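Long-range contact in MtVAO615 (Myceliophthora thermophila, PDB 6F72), which is probably an FAD-dependent oxidoreductase of the vanillyl-alcohol oxidase type that carries its flavin bicovalently, reacts rapidly with oxygen when reduced, and has no known substrate: residues S241-V251 against S454-L465. Sequence-based numbering, arbitrary orientation.
Sequences SSSYGVAADNV and SVADKPHPANSL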
ATOM      1  N   SER A 241      -6.680   8.035  10.830  1.00 24.13           N
ATOM      2  CA  SER A 241      -7.911   7.999  10.054  1.00 24.07           C
ATOM      3  C   SER A 241      -9.186   8.254  10.863  1.00 24.63           C
ATOM      4  O   SER A 241     -10.127   8.844  10.337  1.00 24.71           O
ATOM      5  CB  SER A 241      -8.007   6.722   9.228  1.00 23.80           C
ATOM      6  OG  SER A 241      -7.127   6.813   8.122  1.00 23.22           O
ATOM      7  N   SER A 242      -9.186   7.873  12.140  1.00 25.17           N
ATOM      8  CA  SER A 242     -10.317   8.150  13.037  1.00 25.78           C
ATOM      9  C   SER A 242     -10.471   9.646  13.296  1.00 25.90           C
ATOM     10  O   SER A 242     -11.562  10.110  13.641  1.00 26.27           O
ATOM     11  CB  SER A 242     -10.160   7.433  14.370  1.00 26.40           C
ATOM     12  OG  SER A 242     -10.220   6.040  14.197  1.00 26.57           O
ATOM     13  N   SER A 243      -9.370  10.383  13.155  1.00 25.54           N
ATOM     14  CA  SER A 243      -9.392  11.823  13.312  1.00 25.65           C
ATOM     15  C   SER A 243      -9.652  12.549  11.988  1.00 25.16           C
ATOM     16  O   SER A 243     -10.379  13.554  11.977  1.00 25.37           O
ATOM     17  CB  SER A 243      -8.108  12.330  13.970  1.00 25.83           C
ATOM     18  OG  SER A 243      -8.059  11.975  15.340  1.00 26.47           O
ATOM     19  N   TYR A 244      -9.092  12.047  10.878  1.00 24.47           N
ATOM     20  CA  TYR A 244      -9.136  12.788   9.601  1.00 24.00           C
ATOM     21  C   TYR A 244      -9.576  12.047   8.333  1.00 23.51           C
ATOM     22  O   TYR A 244      -9.423  12.575   7.220  1.00 23.21           O
ATOM     23  CB  TYR A 244      -7.798  13.464   9.332  1.00 23.80           C
ATOM     24  CG  TYR A 244      -7.177  14.185  10.508  1.00 24.30           C
ATOM     25  CD1 TYR A 244      -7.768  15.332  11.071  1.00 24.73           C
ATOM     26  CD2 TYR A 244      -5.972  13.735  11.039  1.00 24.32           C
ATOM     27  CE1 TYR A 244      -7.161  15.987  12.143  1.00 25.25           C
ATOM     28  CE2 TYR A 244      -5.363  14.380  12.102  1.00 24.82           C
ATOM     29  CZ  TYR A 244      -5.948  15.497  12.645  1.00 25.29           C
ATOM     30  OH  TYR A 244      -5.294  16.091  13.691  1.00 25.88           O
ATOM     31  N   GLY A 245     -10.115  10.843   8.484  1.00 23.53           N
ATOM     32  CA  GLY A 245     -10.545  10.059   7.329  1.00 23.14           C
ATOM     33  C   GLY A 245      -9.390   9.324   6.680  1.00 22.67           C
ATOM     34  O   GLY A 245      -8.247   9.383   7.157  1.00 22.70           O
ATOM     35  N   VAL A 246      -9.682   8.630   5.580  1.00 22.28           N
ATOM     36  CA  VAL A 246      -8.643   7.918   4.822  1.00 21.80           C
ATOM     37  C   VAL A 246      -7.831   8.922   4.021  1.00 21.34           C
ATOM     38  O   VAL A 246      -8.269  10.038   3.836  1.00 21.45           O
ATOM     39  CB  VAL A 246      -9.210   6.794   3.902  1.00 21.67           C
ATOM     40  CG1 VAL A 246     -10.017   5.809   4.712  1.00 22.14           C
ATOM     41  CG2 VAL A 246     -10.031   7.366   2.759  1.00 21.58           C
ATOM     42  N   ALA A 247      -6.651   8.513   3.559  1.00 20.95           N
ATOM     43  CA  ALA A 247      -5.776   9.342   2.722  1.00 20.57           C
ATOM     44  C   ALA A 247      -6.529  10.058   1.587  1.00 20.32           C
ATOM     45  O   ALA A 247      -6.430  11.283   1.456  1.00 20.40           O
ATOM     46  CB  ALA A 247      -4.635   8.489   2.175  1.00 20.39           C
ATOM     47  N   ALA A 248      -7.317   9.299   0.816  1.00 20.06           N
ATOM     48  CA  ALA A 248      -8.035   9.802  -0.346  1.00 19.90           C
ATOM     49  C   ALA A 248      -9.073  10.923  -0.036  1.00 20.14           C
ATOM     50  O   ALA A 248      -9.356  11.759  -0.908  1.00 20.14           O
ATOM     51  CB  ALA A 248      -8.669   8.655  -1.095  1.00 19.79           C
ATOM     52  N   ASP A 249      -9.597  10.923   1.201  1.00 20.29           N
ATOM     53  CA  ASP A 249     -10.502  11.946   1.737  1.00 20.56           C
ATOM     54  C   ASP A 249      -9.821  13.297   1.843  1.00 20.64           C
ATOM     55  O   ASP A 249     -10.483  14.346   1.761  1.00 20.90           O
ATOM     56  CB  ASP A 249     -10.968  11.570   3.142  1.00 20.83           C
ATOM     57  CG  ASP A 249     -11.961  10.447   3.152  1.00 20.94           C
ATOM     58  OD1 ASP A 249     -12.564  10.134   2.098  1.00 20.84           O
ATOM     59  OD2 ASP A 249     -12.150   9.882   4.246  1.00 21.22           O
ATOM     60  N   ASN A 250      -8.503  13.251   2.045  1.00 20.40           N
ATOM     61  CA  ASN A 250      -7.700  14.438   2.275  1.00 20.48           C
ATOM     62  C   ASN A 250      -7.081  15.011   1.012  1.00 20.30           C
ATOM     63  O   ASN A 250      -6.352  15.993   1.093  1.00 20.53           O
ATOM     64  CB  ASN A 250      -6.633  14.157   3.324  1.00 20.51           C
ATOM     65  CG  ASN A 250      -7.218  14.044   4.706  1.00 20.84           C
ATOM     66  OD1 ASN A 250      -7.315  15.031   5.412  1.00 21.15           O
ATOM     67  ND2 ASN A 250      -7.651  12.830   5.089  1.00 20.77           N
ATOM     68  N   VAL A 251      -7.385  14.422  -0.144  1.00 19.98           N
ATOM     69  CA  VAL A 251      -6.879  14.924  -1.413  1.00 19.89           C
ATOM     70  C   VAL A 251      -7.649  16.157  -1.863  1.00 20.15           C
ATOM     71  O   VAL A 251      -8.899  16.175  -1.873  1.00 20.27           O
ATOM     72  CB  VAL A 251      -6.869  13.864  -2.539  1.00 19.64           C
ATOM     73  CG1 VAL A 251      -6.188  14.427  -3.787  1.00 19.71           C
ATOM     74  CG2 VAL A 251      -6.113  12.634  -2.102  1.00 19.41           C
ATOM     75  N   SER A 454     -12.666   4.789  12.609  1.00 29.57           N
ATOM     76  CA  SER A 454     -14.000   5.250  12.246  1.00 29.92           C
ATOM     77  C   SER A 454     -13.832   6.402  11.247  1.00 29.87           C
ATOM     78  O   SER A 454     -13.264   7.435  11.584  1.00 30.19           O
ATOM     79  CB  SER A 454     -14.778   5.689  13.488  1.00 30.30           C
ATOM     80  OG  SER A 454     -16.064   6.145  13.127  1.00 30.45           O
ATOM     81  N   VAL A 455     -14.292   6.203  10.012  1.00 29.79           N
ATOM     82  CA  VAL A 455     -14.092   7.182   8.928  1.00 29.76           C
ATOM     83  C   VAL A 455     -15.415   7.644   8.273  1.00 30.14           C
ATOM     84  O   VAL A 455     -15.425   8.140   7.135  1.00 29.96           O
ATOM     85  CB  VAL A 455     -13.088   6.685   7.851  1.00 29.23           C
ATOM     86  CG1 VAL A 455     -11.681   6.491   8.427  1.00 29.30           C
ATOM     87  CG2 VAL A 455     -13.585   5.424   7.159  1.00 28.94           C
ATOM     88  N   ALA A 456     -16.526   7.460   8.985  1.00 30.66           N
ATOM     89  CA  ALA A 456     -17.819   7.932   8.516  1.00 31.26           C
ATOM     90  C   ALA A 456     -18.076   9.347   9.038  1.00 31.73           C
ATOM     91  O   ALA A 456     -17.548   9.737  10.089  1.00 32.23           O
ATOM     92  CB  ALA A 456     -18.926   6.979   8.954  1.00 31.49           C
ATOM     93  N   ASP A 457     -18.848  10.118   8.272  1.00 32.01           N
ATOM     94  CA  ASP A 457     -19.413  11.422   8.712  1.00 32.29           C
ATOM     95  C   ASP A 457     -18.380  12.517   9.068  1.00 31.93           C
ATOM     96  O   ASP A 457     -18.591  13.368   9.948  1.00 32.20           O
ATOM     97  CB  ASP A 457     -20.454  11.220   9.834  1.00 33.39           C
ATOM     98  CG  ASP A 457     -21.529  10.205   9.459  1.00 33.89           C
ATOM     99  OD1 ASP A 457     -22.173  10.369   8.394  1.00 34.19           O
ATOM    100  OD2 ASP A 457     -21.723   9.241  10.232  1.00 34.22           O
ATOM    101  N   LYS A 458     -17.253  12.462   8.372  1.00 30.99           N
ATOM    102  CA  LYS A 458     -16.286  13.545   8.348  1.00 30.32           C
ATOM    103  C   LYS A 458     -16.390  14.215   6.988  1.00 29.57           C
ATOM    104  O   LYS A 458     -16.682  13.545   5.984  1.00 29.36           O
ATOM    105  CB  LYS A 458     -14.887  13.001   8.516  1.00 30.24           C
ATOM    106  CG  LYS A 458     -14.618  12.419   9.881  1.00 30.67           C
ATOM    107  CD  LYS A 458     -13.392  11.541   9.786  1.00 30.25           C
ATOM    108  CE  LYS A 458     -12.862  11.275  11.171  1.00 30.69           C
ATOM    109  NZ  LYS A 458     -13.633  10.198  11.847  1.00 30.97           N
ATOM    110  N   PRO A 459     -16.155  15.538   6.936  1.00 29.17           N
ATOM    111  CA  PRO A 459     -16.307  16.202   5.646  1.00 28.39           C
ATOM    112  C   PRO A 459     -15.123  15.874   4.740  1.00 27.12           C
ATOM    113  O   PRO A 459     -13.980  15.916   5.188  1.00 27.15           O
ATOM    114  CB  PRO A 459     -16.324  17.701   6.009  1.00 29.22           C
ATOM    115  CG  PRO A 459     -16.342  17.767   7.514  1.00 29.78           C
ATOM    116  CD  PRO A 459     -15.739  16.484   7.989  1.00 29.56           C
ATOM    117  N   HIS A 460     -15.419  15.509   3.498  1.00 25.83           N
ATOM    118  CA  HIS A 460     -14.416  15.294   2.458  1.00 24.85           C
ATOM    119  C   HIS A 460     -15.167  15.509   1.147  1.00 24.40           C
ATOM    120  O   HIS A 460     -16.383  15.377   1.136  1.00 24.56           O
ATOM    121  CB  HIS A 460     -13.854  13.849   2.532  1.00 24.19           C
ATOM    122  CG  HIS A 460     -14.899  12.799   2.333  1.00 23.88           C
ATOM    123  ND1 HIS A 460     -15.284  12.365   1.085  1.00 23.62           N
ATOM    124  CD2 HIS A 460     -15.700  12.157   3.217  1.00 23.91           C
ATOM    125  CE1 HIS A 460     -16.262  11.488   1.205  1.00 23.56           C
ATOM    126  NE2 HIS A 460     -16.525  11.333   2.491  1.00 23.74           N
ATOM    127  N   PRO A 461     -14.466  15.831   0.042  1.00 24.00           N
ATOM    128  CA  PRO A 461     -15.147  15.836  -1.264  1.00 23.70           C
ATOM    129  C   PRO A 461     -15.617  14.446  -1.684  1.00 23.15           C
ATOM    130  O   PRO A 461     -15.067  13.430  -1.205  1.00 22.78           O
ATOM    131  CB  PRO A 461     -14.045  16.288  -2.229  1.00 23.75           C
ATOM    132  CG  PRO A 461     -13.067  17.032  -1.378  1.00 24.00           C
ATOM    133  CD  PRO A 461     -13.063  16.282  -0.079  1.00 23.89           C
ATOM    134  N   ALA A 462     -16.594  14.403  -2.594  1.00 22.93           N
ATOM    135  CA  ALA A 462     -16.995  13.158  -3.248  1.00 22.43           C
ATOM    136  C   ALA A 462     -15.758  12.438  -3.826  1.00 21.90           C
ATOM    137  O   ALA A 462     -14.900  13.057  -4.460  1.00 21.79           O
ATOM    138  CB  ALA A 462     -18.010  13.421  -4.340  1.00 22.64           C
ATOM    139  N   ASN A 463     -15.672  11.141  -3.558  1.00 21.41           N
ATOM    140  CA  ASN A 463     -14.593  10.289  -4.074  1.00 21.00           C
ATOM    141  C   ASN A 463     -15.099   8.856  -4.281  1.00 20.80           C
ATOM    142  O   ASN A 463     -16.255   8.559  -3.959  1.00 20.85           O
ATOM    143  CB  ASN A 463     -13.321  10.393  -3.213  1.00 20.72           C
ATOM    144  CG  ASN A 463     -13.512   9.911  -1.791  1.00 20.63           C
ATOM    145  OD1 ASN A 463     -14.049   8.823  -1.554  1.00 20.54           O
ATOM    146  ND2 ASN A 463     -13.034  10.699  -0.830  1.00 20.67           N
ATOM    147  N   SER A 464     -14.264   8.004  -4.872  1.00 20.62           N
ATOM    148  CA  SER A 464     -14.650   6.627  -5.238  1.00 20.58           C
ATOM    149  C   SER A 464     -14.336   5.565  -4.174  1.00 20.44           C
ATOM    150  O   SER A 464     -14.507   4.356  -4.412  1.00 20.36           O
ATOM    151  CB  SER A 464     -14.049   6.241  -6.588  1.00 20.52           C
ATOM    152  OG  SER A 464     -12.616   6.176  -6.537  1.00 20.28           O
ATOM    153  N   LEU A 465     -13.925   6.029  -2.995  1.00 20.49           N
ATOM    154  CA  LEU A 465     -13.600   5.161  -1.882  1.00 20.53           C
ATOM    155  C   LEU A 465     -14.737   4.188  -1.602  1.00 20.81           C
ATOM    156  O   LEU A 465     -15.899   4.595  -1.465  1.00 21.01           O
ATOM    157  CB  LEU A 465     -13.242   5.981  -0.643  1.00 20.60           C
ATOM    158  CG  LEU A 465     -12.670   5.197   0.534  1.00 20.63           C
ATOM    159  CD1 LEU A 465     -11.166   4.961   0.372  1.00 20.42           C
ATOM    160  CD2 LEU A 465     -12.983   5.875   1.856  1.00 20.86           C
TER
HETATM  161  O   HOH W   1     -11.574  13.024  -1.445  1.00 22.24           O
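K458 and S242 meet at the short helix 241-244, which belongs to the FAD-binding PCMH-type domain of this VAO-type flavoprotein, a worked example of how an irregular loop can be fixed to a helix by side chains that bond to the backbone. The loop of K458, segment 454-465, comes from elsewhere in the chain, between strand 448-452 and helix 468-471, and lies along 241-251. The lysine runs nearly extended past G245 and bends only at its last torsion (chi4 80°), which turns NZ onto S242 O at 2.7 Å, from above the carbonyl plane; the same ammonium reaches S454 O in its own segment at 2.8 Å. A methionine in place of K458 would probably leave both carbonyl oxygens without this shared donor and slacken the tie between helix and loop. Beside it, S454 N donates to S242 OG, a hydroxyl that also bonds to N338 O.

G245, with positive phi, leads the chain out of the helix, and V455 CG1 packs against its CA. Further along, V246 and L465 meet tip to tip, CG2 against CD2 at a tight 3.4 Å, while the V246 and V455 side chains cross at about a right angle, with V246 CG1 and V455 CG1 touching.

D249 holds the other end. Its carboxylate stacks over one face of the H460 imidazole, the planes 17° apart, with D249 OD1 3.6 Å from H460 CG and offset toward the ring's rim. OD1 also spends its anti lone pair on N463 ND2 at 3.0 Å, carboxylate and amide lying nearly coplanar, and forms a salt bridge with R470, while OD2 accepts from V246 N. The N463 amide is held at both ends: N463 OD1 accepts from L465 N in an Asx turn, and a water accepting from N463 ND2 at 2.8 Å donates in turn to A248 O at 2.6 Å.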